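Local coordinates for protein formate-dependent phosphoribosylglycinamide formyltransferase (Mycobacterium tuberculosis H37Rv, PDB 6KHR) that belongs to the ATP-grasp superfamily of enzymes, which share a nucleotide-binding fold, and assembles from two subunits, at residues L371-V382 with R405-L413. Sequence-based numbering, arbitrary orientation.
Sequences LTGALGVPESDV and RAREVASRL
V409 of helix 405-413 packs into the bend of 371-382, where a helix end, two consecutive beta turns and a strand wrap round it. With CG1 anti to the backbone N (chi1 175°), its two methyls divide the work: CG1 touches both A374 CB and V382 CG2, while CG2 meets V377 CG1 and sits 3.5 Å from S380 CB. L413 extends this apolar strip, its CG 3.8 Å from A374 CB and its CD1 against V382 CG2. V377 is wedged between two arginines: CG1 rests on R405 CB, and CG2 lies over one face of the R412 guanidinium, 3.7 Å from NH1. R412 bends at chi2 and chi3, which brings its guanidinium beside G373 and V377, and NE donates to G373 O at 3.2 Å from above the carbonyl plane; G376 N reaches the same oxygen from the opposite face. R405 instead runs extended from CG to NE. P378 O lies over one face of its guanidinium, and NH1 forms a salt bridge with E379 OE2 at 3.1 Å, the carboxylate plane turned 71° from that of the guanidinium. S380 OG donates to V377 O at 2.6 Å, bracing the type II turn from V377 to S380. T395 ties down both charged ends, its O bonding R405 NH1 and its OG1 bonding E379 OE1. R319 and, from the second subunit, R331 salt-bridge D381 OD2 and OD1 respectively. Strand 380-384, outermost in this chain's antiparallel sheet, pairs with 390-395; helix 399-413 then covers this edge, packing on both strands, on 346-351 and on the helix end before 380-384.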
loop_
_atom_site.group_PDB
_atom_site.type_symbol
_atom_site.label_atom_id
_atom_site.label_comp_id
_atom_site.label_asym_id
_atom_site.label_seq_id
_atom_site.Cartn_x
_atom_site.Cartn_y
_atom_site.Cartn_z
ATOM N N LEU A 371 -19.198 -1.845 6.059
ATOM C CA LEU A 371 -17.813 -1.476 6.332
ATOM C C LEU A 371 -17.533 -1.386 7.829
ATOM O O LEU A 371 -16.555 -1.959 8.322
ATOM C CB LEU A 371 -17.496 -0.149 5.655
ATOM C CG LEU A 371 -16.276 -0.200 4.755
ATOM C CD1 LEU A 371 -15.654 1.175 4.711
ATOM C CD2 LEU A 371 -15.306 -1.283 5.224
ATOM N N THR A 372 -18.353 -0.632 8.557
ATOM C CA THR A 372 -18.210 -0.544 10.006
ATOM C C THR A 372 -18.066 -1.920 10.645
ATOM O O THR A 372 -17.224 -2.122 11.526
ATOM C CB THR A 372 -19.409 0.196 10.607
ATOM O OG1 THR A 372 -19.141 1.600 10.612
ATOM C CG2 THR A 372 -19.667 -0.257 12.031
ATOM N N GLY A 373 -18.882 -2.878 10.208
ATOM C CA GLY A 373 -18.817 -4.200 10.797
ATOM C C GLY A 373 -17.551 -4.927 10.419
ATOM O O GLY A 373 -16.901 -5.539 11.266
ATOM N N ALA A 374 -17.173 -4.846 9.144
ATOM C CA ALA A 374 -16.008 -5.571 8.673
ATOM C C ALA A 374 -14.738 -5.148 9.417
ATOM O O ALA A 374 -13.939 -6.003 9.810
ATOM C CB ALA A 374 -15.867 -5.372 7.163
ATOM N N LEU A 375 -14.550 -3.853 9.616
ATOM C CA LEU A 375 -13.327 -3.326 10.259
ATOM C C LEU A 375 -13.371 -3.474 11.771
ATOM O O LEU A 375 -12.471 -3.059 12.408
ATOM C CB LEU A 375 -13.161 -1.864 9.877
ATOM C CG LEU A 375 -12.192 -1.554 8.752
ATOM C CD1 LEU A 375 -11.677 -2.804 8.103
ATOM C CD2 LEU A 375 -12.856 -0.674 7.744
ATOM N N GLY A 376 -14.393 -4.093 12.306
ATOM C CA GLY A 376 -14.458 -4.342 13.747
ATOM C C GLY A 376 -13.643 -5.554 14.103
ATOM O O GLY A 376 -13.293 -5.685 15.246
ATOM N N VAL A 377 -13.386 -6.409 13.128
ATOM C CA VAL A 377 -12.533 -7.609 13.259
ATOM C C VAL A 377 -11.098 -7.164 13.477
ATOM O O VAL A 377 -10.608 -6.412 12.699
ATOM C CB VAL A 377 -12.637 -8.424 11.969
ATOM C CG1 VAL A 377 -11.573 -9.484 11.874
ATOM C CG2 VAL A 377 -14.009 -9.005 11.782
ATOM N N PRO A 378 -10.413 -7.629 14.527
ATOM C CA PRO A 378 -9.032 -7.251 14.777
ATOM C C PRO A 378 -8.000 -7.528 13.676
ATOM O O PRO A 378 -8.068 -8.501 13.035
ATOM C CB PRO A 378 -8.650 -8.024 16.030
ATOM C CG PRO A 378 -9.724 -9.034 16.203
ATOM C CD PRO A 378 -10.960 -8.468 15.563
ATOM N N GLU A 379 -7.100 -6.566 13.478
ATOM C CA GLU A 379 -5.970 -6.549 12.522
ATOM C C GLU A 379 -6.486 -6.671 11.102
ATOM O O GLU A 379 -5.811 -7.207 10.302
ATOM C CB GLU A 379 -4.975 -7.657 12.830
ATOM C CG GLU A 379 -3.970 -7.360 13.911
ATOM C CD GLU A 379 -2.916 -8.428 14.136
ATOM O OE1 GLU A 379 -1.968 -8.510 13.365
ATOM O OE2 GLU A 379 -3.033 -9.154 15.103
ATOM N N SER A 380 -7.622 -6.093 10.817
ATOM C CA SER A 380 -8.226 -6.245 9.491
ATOM C C SER A 380 -8.040 -5.013 8.616
ATOM O O SER A 380 -7.775 -3.959 9.104
ATOM C CB SER A 380 -9.651 -6.636 9.633
ATOM O OG SER A 380 -10.413 -5.649 10.272
ATOM N N ASP A 381 -8.122 -5.235 7.324
ATOM C CA ASP A 381 -8.054 -4.157 6.331
ATOM C C ASP A 381 -8.959 -4.525 5.170
ATOM O O ASP A 381 -9.360 -5.633 5.044
ATOM C CB ASP A 381 -6.631 -3.848 5.893
ATOM C CG ASP A 381 -6.441 -2.392 5.522
ATOM O OD1 ASP A 381 -7.406 -1.627 5.625
ATOM O OD2 ASP A 381 -5.336 -2.042 5.128
ATOM N N VAL A 382 -9.180 -3.555 4.311
ATOM C CA VAL A 382 -10.084 -3.753 3.158
ATOM C C VAL A 382 -9.628 -2.861 2.004
ATOM O O VAL A 382 -8.991 -1.911 2.262
ATOM C CB VAL A 382 -11.519 -3.482 3.634
ATOM C CG1 VAL A 382 -12.394 -2.782 2.643
ATOM C CG2 VAL A 382 -12.189 -4.733 4.083
ATOM N N ARG A 405 -10.196 -14.536 10.685
ATOM C CA ARG A 405 -10.535 -13.115 10.668
ATOM C C ARG A 405 -10.912 -12.648 9.274
ATOM O O ARG A 405 -11.836 -11.832 9.116
ATOM C CB ARG A 405 -9.361 -12.292 11.175
ATOM C CG ARG A 405 -8.952 -12.600 12.542
ATOM C CD ARG A 405 -7.609 -11.986 12.867
ATOM N NE ARG A 405 -7.525 -11.844 14.312
ATOM C CZ ARG A 405 -6.494 -11.335 14.967
ATOM N NH1 ARG A 405 -5.444 -10.896 14.299
ATOM N NH2 ARG A 405 -6.530 -11.248 16.289
ATOM N N ALA A 406 -10.182 -13.114 8.252
ATOM C CA ALA A 406 -10.467 -12.673 6.891
ATOM C C ALA A 406 -11.812 -13.197 6.431
ATOM O O ALA A 406 -12.561 -12.486 5.753
ATOM C CB ALA A 406 -9.358 -13.102 5.934
ATOM N N ARG A 407 -12.158 -14.424 6.815
ATOM C CA ARG A 407 -13.477 -14.919 6.452
ATOM C C ARG A 407 -14.554 -14.101 7.167
ATOM O O ARG A 407 -15.612 -13.826 6.589
ATOM C CB ARG A 407 -13.547 -16.411 6.753
ATOM C CG ARG A 407 -14.901 -17.042 6.715
ATOM C CD ARG A 407 -15.043 -18.000 7.886
ATOM N NE ARG A 407 -14.694 -19.368 7.525
ATOM C CZ ARG A 407 -15.586 -20.296 7.185
ATOM N NH1 ARG A 407 -16.881 -20.002 7.171
ATOM N NH2 ARG A 407 -15.186 -21.521 6.864
ATOM N N GLU A 408 -14.272 -13.640 8.395
ATOM C CA GLU A 408 -15.209 -12.767 9.088
ATOM C C GLU A 408 -15.339 -11.430 8.367
ATOM O O GLU A 408 -16.449 -11.005 8.033
ATOM C CB GLU A 408 -14.779 -12.582 10.543
ATOM C CG GLU A 408 -15.564 -13.449 11.530
ATOM C CD GLU A 408 -14.879 -13.618 12.890
ATOM O OE1 GLU A 408 -13.680 -13.277 13.027
ATOM O OE2 GLU A 408 -15.546 -14.098 13.834
ATOM N N VAL A 409 -14.206 -10.784 8.062
ATOM C CA VAL A 409 -14.240 -9.522 7.319
ATOM C C VAL A 409 -15.057 -9.667 6.039
ATOM O O VAL A 409 -15.925 -8.836 5.733
ATOM C CB VAL A 409 -12.812 -9.043 7.001
ATOM C CG1 VAL A 409 -12.883 -7.810 6.128
ATOM C CG2 VAL A 409 -12.043 -8.755 8.283
ATOM N N ALA A 410 -14.780 -10.729 5.269
ATOM C CA ALA A 410 -15.491 -10.941 4.010
ATOM C C ALA A 410 -16.968 -11.202 4.253
ATOM O O ALA A 410 -17.828 -10.693 3.525
ATOM C CB ALA A 410 -14.869 -12.104 3.238
ATOM N N SER A 411 -17.286 -11.987 5.278
ATOM C CA SER A 411 -18.681 -12.279 5.554
ATOM C C SER A 411 -19.453 -11.006 5.903
ATOM O O SER A 411 -20.537 -10.766 5.361
ATOM C CB SER A 411 -18.784 -13.307 6.668
ATOM O OG SER A 411 -20.139 -13.523 6.997
ATOM N N ARG A 412 -18.892 -10.157 6.787
ATOM C CA ARG A 412 -19.567 -8.907 7.165
ATOM C C ARG A 412 -19.675 -7.932 6.005
ATOM O O ARG A 412 -20.399 -6.938 6.111
ATOM C CB ARG A 412 -18.841 -8.174 8.308
ATOM C CG ARG A 412 -18.215 -9.055 9.366
ATOM C CD ARG A 412 -18.972 -9.100 10.651
ATOM N NE ARG A 412 -18.281 -8.363 11.704
ATOM C CZ ARG A 412 -17.691 -8.925 12.755
ATOM N NH1 ARG A 412 -17.097 -8.167 13.668
ATOM N NH2 ARG A 412 -17.701 -10.241 12.900
ATOM N N LEU A 413 -18.958 -8.185 4.920
ATOM C CA LEU A 413 -18.838 -7.296 3.779
ATOM C C LEU A 413 -19.718 -7.704 2.609
ATOM O O LEU A 413 -20.368 -6.852 2.008
ATOM C CB LEU A 413 -17.387 -7.272 3.309
ATOM C CG LEU A 413 -16.557 -6.012 3.433
ATOM C CD1 LEU A 413 -15.412 -6.141 2.435
ATOM C CD2 LEU A 413 -17.376 -4.748 3.185
#